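Local structure of PHD finger protein 3 (Homo sapiens, 6IC9) at residues 28-34 against 77-83; 91-95 against 145-149; 49-55 against 103-109. The protein reads the phosphorylated C-terminal domain of RNA polymerase II through its SPOC domain, the part modelled here, and regulates neuronal gene expression. One frame throughout, in Å; residues are numbered along the deposited sequence.

Contact 1: residues 28-34 against 77-83; sequences VTKAYPV and VVRFTPV
The carbonyl oxygen of T81 is gripped twice from the neighbouring strand: T29 OG1 donates to T81 O at 2.8 Å, and the backbone N of K30 donates to the same oxygen. The two donors come in differently, K30 N within the carbonyl plane and the hydroxyl from well above it, 64° out. This is an antiparallel pair of strands in the SPOC-domain sheet, 28-34 against 77-82, and the pairing continues at Y32 and R79, a hydrogen-bonded pair whose backbone N and O bond both ways. At the far end V34 N reaches V77 O, while just past the strand V83 N closes on V28 O.

The two faces are unlike. K30, Y32, R79 and T81 share one. There the R79 guanidinium lies almost parallel to the Y32 ring, the planes 7° apart, but it sits over the root of the tyrosine: Y32 CB is centred on its face, 3.7 Å from R79 CZ. The carbon chain of R79 leaves from between its own N and carbonyl carbon (chi1 66°) and then runs extended, which carries the guanidinium across to Y32 while R79 CB rests on V34 CG2 at 3.5 Å. Further along, T81 meets the rim of the tyrosine ring, with T81 OG1 in the ring plane 3.4 Å from Y32 CE1.

A31 and F80 take the buried face, A31 CB against F80 CE1 at 3.9 Å, and W15 of strand 15-21 also packs on F80. Back at the arginine, a water at the edge of the guanidinium plane accepts from R79 NE at 2.8 Å and donates to P33 O at 2.8 Å.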
loop_
_atom_site.group_PDB
_atom_site.type_symbol
_atom_site.label_atom_id
_atom_site.label_comp_id
_atom_site.label_asym_id
_atom_site.label_seq_id
_atom_site.Cartn_x
_atom_site.Cartn_y
_atom_site.Cartn_z
ATOM N N VAL A 28 -4.864 -10.154 9.489
ATOM C CA VAL A 28 -4.467 -10.986 8.352
ATOM C C VAL A 28 -5.206 -10.495 7.125
ATOM O O VAL A 28 -6.406 -10.211 7.168
ATOM C CB VAL A 28 -4.778 -12.468 8.580
ATOM C CG1 VAL A 28 -4.232 -13.314 7.404
ATOM C CG2 VAL A 28 -4.179 -12.893 9.905
ATOM N N THR A 29 -4.481 -10.406 6.027
ATOM C CA THR A 29 -5.035 -9.840 4.811
ATOM C C THR A 29 -4.461 -10.607 3.625
ATOM O O THR A 29 -3.359 -11.130 3.688
ATOM C CB THR A 29 -4.720 -8.328 4.742
ATOM O OG1 THR A 29 -5.239 -7.790 3.529
ATOM C CG2 THR A 29 -3.211 -8.113 4.722
ATOM N N LYS A 30 -5.194 -10.616 2.507
ATOM C CA LYS A 30 -4.673 -11.109 1.249
ATOM C C LYS A 30 -4.524 -9.905 0.325
ATOM O O LYS A 30 -5.366 -9.004 0.366
ATOM C CB LYS A 30 -5.632 -12.123 0.625
ATOM C CG LYS A 30 -5.533 -13.548 1.279
ATOM C CD LYS A 30 -6.749 -14.394 0.836
ATOM C CE LYS A 30 -6.619 -15.863 1.342
ATOM N NZ LYS A 30 -7.894 -16.648 1.064
ATOM N N ALA A 31 -3.454 -9.886 -0.462
ATOM C CA ALA A 31 -3.227 -8.828 -1.477
ATOM C C ALA A 31 -3.554 -9.361 -2.864
ATOM O O ALA A 31 -3.153 -10.478 -3.210
ATOM C CB ALA A 31 -1.763 -8.371 -1.464
ATOM N N TYR A 32 -4.259 -8.554 -3.665
ATOM C CA TYR A 32 -4.615 -8.844 -5.041
ATOM C C TYR A 32 -4.034 -7.767 -5.935
ATOM O O TYR A 32 -4.026 -6.588 -5.559
ATOM C CB TYR A 32 -6.130 -8.858 -5.250
ATOM C CG TYR A 32 -6.757 -10.005 -4.440
ATOM C CD1 TYR A 32 -7.095 -9.834 -3.117
ATOM C CD2 TYR A 32 -6.922 -11.284 -5.013
ATOM C CE1 TYR A 32 -7.631 -10.904 -2.365
ATOM C CE2 TYR A 32 -7.443 -12.338 -4.277
ATOM C CZ TYR A 32 -7.801 -12.140 -2.971
ATOM O OH TYR A 32 -8.311 -13.190 -2.254
ATOM N N PRO A 33 -3.636 -8.128 -7.148
ATOM C CA PRO A 33 -3.066 -7.119 -8.066
ATOM C C PRO A 33 -4.085 -6.104 -8.516
ATOM O O PRO A 33 -5.274 -6.392 -8.699
ATOM C CB PRO A 33 -2.556 -7.956 -9.255
ATOM C CG PRO A 33 -3.143 -9.269 -9.099
ATOM C CD PRO A 33 -3.404 -9.498 -7.639
ATOM N N VAL A 34 -3.609 -4.870 -8.652
ATOM C CA VAL A 34 -4.402 -3.772 -9.157
ATOM C C VAL A 34 -3.737 -3.164 -10.388
ATOM O O VAL A 34 -4.362 -3.021 -11.442
ATOM C CB VAL A 34 -4.618 -2.683 -8.071
ATOM C CG1 VAL A 34 -5.351 -1.553 -8.697
ATOM C CG2 VAL A 34 -5.459 -3.219 -6.852
ATOM N N VAL A 77 0.690 -1.619 -7.663
ATOM C CA VAL A 77 -0.375 -1.233 -6.756
ATOM C C VAL A 77 -1.127 -2.520 -6.478
ATOM O O VAL A 77 -1.431 -3.262 -7.422
ATOM C CB VAL A 77 -1.314 -0.167 -7.371
ATOM C CG1 VAL A 77 -2.413 0.110 -6.334
ATOM C CG2 VAL A 77 -0.537 1.163 -7.715
ATOM N N VAL A 78 -1.318 -2.849 -5.194
ATOM C CA VAL A 78 -2.126 -4.004 -4.813
ATOM C C VAL A 78 -3.299 -3.510 -3.983
ATOM O O VAL A 78 -3.333 -2.360 -3.518
ATOM C CB VAL A 78 -1.343 -5.071 -4.019
ATOM C CG1 VAL A 78 -0.206 -5.631 -4.868
ATOM C CG2 VAL A 78 -0.789 -4.489 -2.645
ATOM N N ARG A 79 -4.301 -4.385 -3.820
ATOM C CA ARG A 79 -5.422 -4.056 -2.948
ATOM C C ARG A 79 -5.491 -5.150 -1.880
ATOM O O ARG A 79 -5.192 -6.322 -2.159
ATOM C CB ARG A 79 -6.760 -3.953 -3.674
ATOM C CG ARG A 79 -7.266 -5.241 -4.267
ATOM C CD ARG A 79 -8.679 -5.011 -4.948
ATOM N NE ARG A 79 -9.003 -6.181 -5.759
ATOM C CZ ARG A 79 -9.511 -7.282 -5.253
ATOM N NH1 ARG A 79 -9.809 -7.336 -3.943
ATOM N NH2 ARG A 79 -9.715 -8.317 -6.045
ATOM N N PHE A 80 -5.773 -4.735 -0.657
ATOM C CA PHE A 80 -5.808 -5.640 0.504
ATOM C C PHE A 80 -7.243 -5.983 0.819
ATOM O O PHE A 80 -8.117 -5.112 0.736
ATOM C CB PHE A 80 -5.142 -4.980 1.729
ATOM C CG PHE A 80 -3.654 -4.793 1.554
ATOM C CD1 PHE A 80 -2.805 -5.888 1.594
ATOM C CD2 PHE A 80 -3.113 -3.507 1.363
ATOM C CE1 PHE A 80 -1.387 -5.738 1.428
ATOM C CE2 PHE A 80 -1.714 -3.330 1.168
ATOM C CZ PHE A 80 -0.819 -4.466 1.238
ATOM N N THR A 81 -7.470 -7.239 1.265
ATOM C CA THR A 81 -8.803 -7.656 1.719
ATOM C C THR A 81 -8.622 -8.367 3.052
ATOM O O THR A 81 -7.684 -9.130 3.185
ATOM C CB THR A 81 -9.479 -8.639 0.735
ATOM O OG1 THR A 81 -8.698 -9.822 0.672
ATOM C CG2 THR A 81 -9.511 -8.064 -0.705
ATOM N N PRO A 82 -9.472 -8.122 4.047
ATOM C CA PRO A 82 -9.360 -8.889 5.320
ATOM C C PRO A 82 -9.710 -10.364 5.119
ATOM O O PRO A 82 -10.551 -10.716 4.289
ATOM C CB PRO A 82 -10.383 -8.187 6.229
ATOM C CG PRO A 82 -11.503 -7.737 5.231
ATOM C CD PRO A 82 -10.685 -7.289 4.000
ATOM N N VAL A 83 -9.074 -11.258 5.901
ATOM C CA VAL A 83 -9.348 -12.667 5.635
ATOM C C VAL A 83 -10.582 -13.153 6.387
ATOM O O VAL A 83 -11.390 -13.885 5.812
ATOM C CB VAL A 83 -8.118 -13.550 5.914
ATOM C CG1 VAL A 83 -8.553 -15.043 5.850
ATOM C CG2 VAL A 83 -7.054 -13.288 4.804
HETATM O O HOH W 1 -7.979 -5.696 -8.300
#

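Contact 2: residues 91-95 against 145-149; sequences YTLLF and PNLLL
Helix segment 91-95 passes over the start of strand 147-155 at a steep angle, 70° between their directions, with 8.8 Å separating the axes; F95 and L148 bring the backbones nearest, CA to CA 6.3 Å. This is helix-on-sheet packing within the SPOC domain, bridged by side chains. F95 N bonds to Y91 O one turn back, so Y91 and F95 sit on successive turns: F95 points at the strand, while Y91 starts out alongside it and brings its hydroxyl end in.

Y91 makes the one hydrogen bond across the contact: L148 N points at Y91 OH, 2.9 Å away and nearly straight. The phenol oxygen is also bonded to F80 O on the adjoining strand 73-82. L148 runs back along the tyrosine and sets its CD1 almost exactly above the ring centre, 3.9 Å from the centroid, a CH-pi contact. The other methyl, L148 CD2, lies 3.8 Å from F95 CA, at the helix backbone.

With CG trans to its backbone N (chi1 175°), F95 reaches past L148 to N146. The amide of N146 stacks on the phenyl ring, planes 5° apart, and N146 CB lies over the ring face 3.7 Å from its centroid. L147 O meets the same ring edge-on, 3.5 Å from F95 CD2. N146 OD1 accepts from A124 N, which should help hold the amide flat.

The chemistry is mostly apolar, with a single polar link at the buried phenol: Y91 OH, serving one backbone N-H and one backbone carbonyl, probably helps fix the position of the helix on the sheet.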
loop_
_atom_site.group_PDB
_atom_site.type_symbol
_atom_site.label_atom_id
_atom_site.label_comp_id
_atom_site.label_asym_id
_atom_site.label_seq_id
_atom_site.Cartn_x
_atom_site.Cartn_y
_atom_site.Cartn_z
ATOM N N TYR A 91 -9.095 -4.126 10.034
ATOM C CA TYR A 91 -8.893 -3.484 8.728
ATOM C C TYR A 91 -9.576 -2.131 8.690
ATOM O O TYR A 91 -8.982 -1.127 8.259
ATOM C CB TYR A 91 -9.468 -4.422 7.663
ATOM C CG TYR A 91 -9.308 -4.018 6.210
ATOM C CD1 TYR A 91 -10.117 -3.021 5.654
ATOM C CD2 TYR A 91 -8.445 -4.739 5.386
ATOM C CE1 TYR A 91 -10.007 -2.692 4.310
ATOM C CE2 TYR A 91 -8.311 -4.428 4.030
ATOM C CZ TYR A 91 -9.102 -3.430 3.518
ATOM O OH TYR A 91 -8.989 -3.137 2.186
ATOM N N THR A 92 -10.854 -2.107 9.098
ATOM C CA THR A 92 -11.643 -0.878 9.188
ATOM C C THR A 92 -11.017 0.157 10.126
ATOM O O THR A 92 -11.023 1.358 9.815
ATOM C CB THR A 92 -13.062 -1.232 9.604
ATOM O OG1 THR A 92 -13.626 -2.041 8.565
ATOM C CG2 THR A 92 -13.931 0.013 9.803
ATOM N N LEU A 93 -10.508 -0.269 11.297
ATOM C CA LEU A 93 -9.827 0.692 12.176
ATOM C C LEU A 93 -8.644 1.340 11.476
ATOM O O LEU A 93 -8.416 2.551 11.605
ATOM C CB LEU A 93 -9.309 0.005 13.444
ATOM C CG LEU A 93 -10.381 -0.335 14.464
ATOM C CD1 LEU A 93 -9.812 -1.343 15.482
ATOM C CD2 LEU A 93 -10.810 0.958 15.140
ATOM N N LEU A 94 -7.860 0.535 10.756
ATOM C CA LEU A 94 -6.696 1.067 10.073
ATOM C C LEU A 94 -7.087 1.971 8.921
ATOM O O LEU A 94 -6.508 3.056 8.763
ATOM C CB LEU A 94 -5.815 -0.089 9.564
ATOM C CG LEU A 94 -4.397 0.368 9.136
ATOM C CD1 LEU A 94 -3.674 1.041 10.259
ATOM C CD2 LEU A 94 -3.612 -0.869 8.667
ATOM N N PHE A 95 -8.073 1.557 8.117
ATOM C CA PHE A 95 -8.608 2.466 7.090
ATOM C C PHE A 95 -9.025 3.817 7.704
ATOM O O PHE A 95 -8.655 4.875 7.208
ATOM C CB PHE A 95 -9.840 1.838 6.418
ATOM C CG PHE A 95 -10.497 2.785 5.432
ATOM C CD1 PHE A 95 -11.473 3.667 5.817
ATOM C CD2 PHE A 95 -10.039 2.831 4.137
ATOM C CE1 PHE A 95 -12.040 4.574 4.891
ATOM C CE2 PHE A 95 -10.604 3.735 3.211
ATOM C CZ PHE A 95 -11.595 4.589 3.601
ATOM N N PRO A 145 -16.018 -1.580 -1.677
ATOM C CA PRO A 145 -16.017 -1.110 -0.293
ATOM C C PRO A 145 -14.887 -0.101 -0.126
ATOM O O PRO A 145 -14.064 0.067 -1.013
ATOM C CB PRO A 145 -15.760 -2.379 0.517
ATOM C CG PRO A 145 -14.921 -3.229 -0.385
ATOM C CD PRO A 145 -15.420 -2.911 -1.819
ATOM N N ASN A 146 -14.864 0.559 1.019
ATOM C CA ASN A 146 -13.633 1.246 1.432
ATOM C C ASN A 146 -12.490 0.244 1.376
ATOM O O ASN A 146 -12.630 -0.915 1.818
ATOM C CB ASN A 146 -13.767 1.812 2.857
ATOM C CG ASN A 146 -14.752 2.951 2.966
ATOM O OD1 ASN A 146 -14.999 3.679 2.008
ATOM N ND2 ASN A 146 -15.328 3.124 4.173
ATOM N N LEU A 147 -11.314 0.692 0.910
ATOM C CA LEU A 147 -10.216 -0.224 0.626
ATOM C C LEU A 147 -8.914 0.358 1.141
ATOM O O LEU A 147 -8.706 1.581 1.118
ATOM C CB LEU A 147 -10.008 -0.427 -0.902
ATOM C CG LEU A 147 -11.038 -1.314 -1.593
ATOM C CD1 LEU A 147 -10.724 -1.296 -3.076
ATOM C CD2 LEU A 147 -10.895 -2.746 -0.973
ATOM N N LEU A 148 -8.004 -0.542 1.505
ATOM C CA LEU A 148 -6.592 -0.220 1.734
ATOM C C LEU A 148 -5.849 -0.715 0.514
ATOM O O LEU A 148 -5.956 -1.905 0.158
ATOM C CB LEU A 148 -6.056 -0.944 2.995
ATOM C CG LEU A 148 -6.607 -0.374 4.313
ATOM C CD1 LEU A 148 -6.175 -1.295 5.466
ATOM C CD2 LEU A 148 -6.093 1.066 4.594
ATOM N N LEU A 149 -5.137 0.199 -0.169
ATOM C CA LEU A 149 -4.242 -0.142 -1.256
ATOM C C LEU A 149 -2.807 -0.138 -0.758
ATOM O O LEU A 149 -2.463 0.617 0.144
ATOM C CB LEU A 149 -4.414 0.949 -2.344
ATOM C CG LEU A 149 -5.384 0.763 -3.524
ATOM C CD1 LEU A 149 -6.711 0.127 -3.205
ATOM C CD2 LEU A 149 -5.532 2.101 -4.340
#

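Contact 3: residues 49-55 against 103-109; sequences IQVGGRI and RYGVAAN
N109 OD1 accepts the backbone N-H of Q50 at 3.0 Å in a nearly straight bond (170°), although the donor stands 49° above the amide's carbonyl plane. N109 CG sits between its backbone N and carbonyl carbon (chi1 67°), turning the amide to Q50. Strands 49-55 and 104-107 pair antiparallel here, interrupted by a classic beta bulge in which G52 and G53 both face V106. Both backbone groups of V106 are satisfied there: V106 O takes G52 N at 2.8 Å, and V106 N gives to G53 O at 2.9 Å. A108 N bonds to Q50 O on one side of the bulge, while I55 and Y104 exchange a reciprocal pair on the other.

N109 ND2 in turn donates to S48 O. With an alanine here both amide atoms are gone, and Q50 N and S48 O would probably lose these partners, leaving this end of the strand pair less firmly held.

Residues 52-55 also serve the bound phosphorylated peptide: G52 and R54 bond to it through the backbone, and R54 NH2 to one of its modified side chains, while R54 NH1 is held by Y97 OH. V106 and A108 pack on an aromatic peptide side chain. Y104 OH is satisfied by W61 NE1. Packing here is tight: the I55 and V106 side chains cross at about a right angle, I55 CG2 within 3.5 Å of V106 CG2.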
loop_
_atom_site.group_PDB
_atom_site.type_symbol
_atom_site.label_atom_id
_atom_site.label_comp_id
_atom_site.label_asym_id
_atom_site.label_seq_id
_atom_site.Cartn_x
_atom_site.Cartn_y
_atom_site.Cartn_z
ATOM N N ILE A 49 3.728 -6.963 7.507
ATOM C CA ILE A 49 4.117 -5.612 7.121
ATOM C C ILE A 49 3.949 -4.713 8.329
ATOM O O ILE A 49 2.821 -4.530 8.802
ATOM C CB ILE A 49 3.248 -5.096 5.968
ATOM C CG1 ILE A 49 3.421 -5.977 4.749
ATOM C CG2 ILE A 49 3.567 -3.570 5.704
ATOM C CD1 ILE A 49 2.419 -5.677 3.640
ATOM N N GLN A 50 5.062 -4.146 8.824
ATOM C CA GLN A 50 5.059 -3.283 10.005
ATOM C C GLN A 50 4.832 -1.851 9.566
ATOM O O GLN A 50 5.660 -1.286 8.860
ATOM C CB GLN A 50 6.392 -3.342 10.756
ATOM C CG GLN A 50 6.708 -4.739 11.264
ATOM C CD GLN A 50 5.688 -5.238 12.288
ATOM O OE1 GLN A 50 5.197 -4.478 13.169
ATOM N NE2 GLN A 50 5.355 -6.520 12.179
ATOM N N VAL A 51 3.732 -1.261 9.987
ATOM C CA VAL A 51 3.485 0.136 9.621
ATOM C C VAL A 51 4.197 1.023 10.644
ATOM O O VAL A 51 3.840 1.034 11.832
ATOM C CB VAL A 51 1.984 0.424 9.573
ATOM C CG1 VAL A 51 1.738 1.878 9.123
ATOM C CG2 VAL A 51 1.287 -0.597 8.682
ATOM N N GLY A 52 5.236 1.702 10.201
ATOM C CA GLY A 52 6.124 2.491 11.022
ATOM C C GLY A 52 5.788 3.940 11.171
ATOM O O GLY A 52 6.421 4.632 11.970
ATOM N N GLY A 53 4.854 4.462 10.391
ATOM C CA GLY A 53 4.611 5.885 10.455
ATOM C C GLY A 53 3.621 6.330 9.411
ATOM O O GLY A 53 2.983 5.515 8.722
ATOM N N ARG A 54 3.504 7.632 9.303
ATOM C CA ARG A 54 2.526 8.195 8.397
ATOM C C ARG A 54 3.153 9.329 7.615
ATOM O O ARG A 54 4.153 9.944 8.030
ATOM C CB ARG A 54 1.291 8.673 9.156
ATOM C CG ARG A 54 1.624 9.703 10.188
ATOM C CD ARG A 54 0.510 9.912 11.219
ATOM N NE ARG A 54 0.896 11.005 12.111
ATOM C CZ ARG A 54 0.281 11.296 13.256
ATOM N NH1 ARG A 54 -0.752 10.569 13.671
ATOM N NH2 ARG A 54 0.685 12.342 13.981
ATOM N N ILE A 55 2.563 9.614 6.463
ATOM C CA ILE A 55 3.192 10.561 5.549
ATOM C C ILE A 55 2.101 11.301 4.778
ATOM O O ILE A 55 1.034 10.751 4.500
ATOM C CB ILE A 55 4.173 9.786 4.618
ATOM C CG1 ILE A 55 5.086 10.742 3.811
ATOM C CG2 ILE A 55 3.407 8.786 3.695
ATOM C CD1 ILE A 55 6.224 9.965 3.016
ATOM N N ARG A 103 -3.729 10.875 5.647
ATOM C CA ARG A 103 -2.340 10.455 5.584
ATOM C C ARG A 103 -2.300 9.114 4.874
ATOM O O ARG A 103 -3.316 8.419 4.758
ATOM C CB ARG A 103 -1.703 10.323 7.004
ATOM C CG ARG A 103 -1.578 11.683 7.781
ATOM C CD ARG A 103 -0.548 12.593 7.120
ATOM N NE ARG A 103 -0.324 13.835 7.872
ATOM C CZ ARG A 103 -1.013 14.958 7.667
ATOM N NH1 ARG A 103 -1.986 14.975 6.778
ATOM N NH2 ARG A 103 -0.761 16.059 8.370
ATOM N N TYR A 104 -1.101 8.749 4.447
ATOM C CA TYR A 104 -0.804 7.382 4.058
ATOM C C TYR A 104 0.072 6.726 5.127
ATOM O O TYR A 104 0.810 7.393 5.862
ATOM C CB TYR A 104 -0.068 7.322 2.699
ATOM C CG TYR A 104 -0.844 7.867 1.506
ATOM C CD1 TYR A 104 -2.258 8.080 1.564
ATOM C CD2 TYR A 104 -0.178 8.163 0.310
ATOM C CE1 TYR A 104 -2.952 8.614 0.469
ATOM C CE2 TYR A 104 -0.891 8.678 -0.799
ATOM C CZ TYR A 104 -2.268 8.893 -0.699
ATOM O OH TYR A 104 -2.978 9.386 -1.780
ATOM N N GLY A 105 0.044 5.400 5.172
ATOM C CA GLY A 105 0.950 4.657 6.056
ATOM C C GLY A 105 2.273 4.375 5.351
ATOM O O GLY A 105 2.314 4.190 4.126
ATOM N N VAL A 106 3.347 4.259 6.139
ATOM C CA VAL A 106 4.688 3.924 5.630
ATOM C C VAL A 106 5.134 2.595 6.226
ATOM O O VAL A 106 5.183 2.454 7.458
ATOM C CB VAL A 106 5.710 5.021 5.975
ATOM C CG1 VAL A 106 7.057 4.683 5.291
ATOM C CG2 VAL A 106 5.180 6.403 5.494
ATOM N N ALA A 107 5.457 1.617 5.361
ATOM C CA ALA A 107 6.008 0.351 5.849
ATOM C C ALA A 107 7.442 0.558 6.325
ATOM O O ALA A 107 8.238 1.255 5.683
ATOM C CB ALA A 107 5.977 -0.747 4.748
ATOM N N ALA A 108 7.788 -0.077 7.451
ATOM C CA ALA A 108 9.103 0.145 8.042
ATOM C C ALA A 108 10.043 -1.071 7.983
ATOM O O ALA A 108 11.183 -0.963 8.442
ATOM C CB ALA A 108 8.943 0.590 9.502
ATOM N N ASN A 109 9.608 -2.213 7.478
ATOM C CA ASN A 109 10.421 -3.443 7.488
ATOM C C ASN A 109 10.481 -4.047 6.097
ATOM O O ASN A 109 10.267 -5.246 5.892
ATOM C CB ASN A 109 9.894 -4.480 8.500
ATOM C CG ASN A 109 8.521 -5.047 8.102
ATOM O OD1 ASN A 109 7.702 -4.332 7.486
ATOM N ND2 ASN A 109 8.270 -6.331 8.447
#

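Overall arrangement
All three contacts reach the same sheet. Contacts 1 and 3 pair strands within it, on opposite sides of the chain's centre, and are partly buried, whereas contact 2 lays helix 85-101 on it and is the most buried of the three. Contacts 1 and 2 join directly: strands 73-82 and 147-155 are neighbours, and F80 of contact 1 bonds to both Y91 and L148 of contact 2. Contact 3 touches contact 1 lightly, through F80 and I49, and its nearest atoms stay about 5 Å from contact 2. Backbone bonding dominates both strand pairs and ring packing the helix contact; of the three, 49-55 against 103-109 is the one that meets the bound peptide.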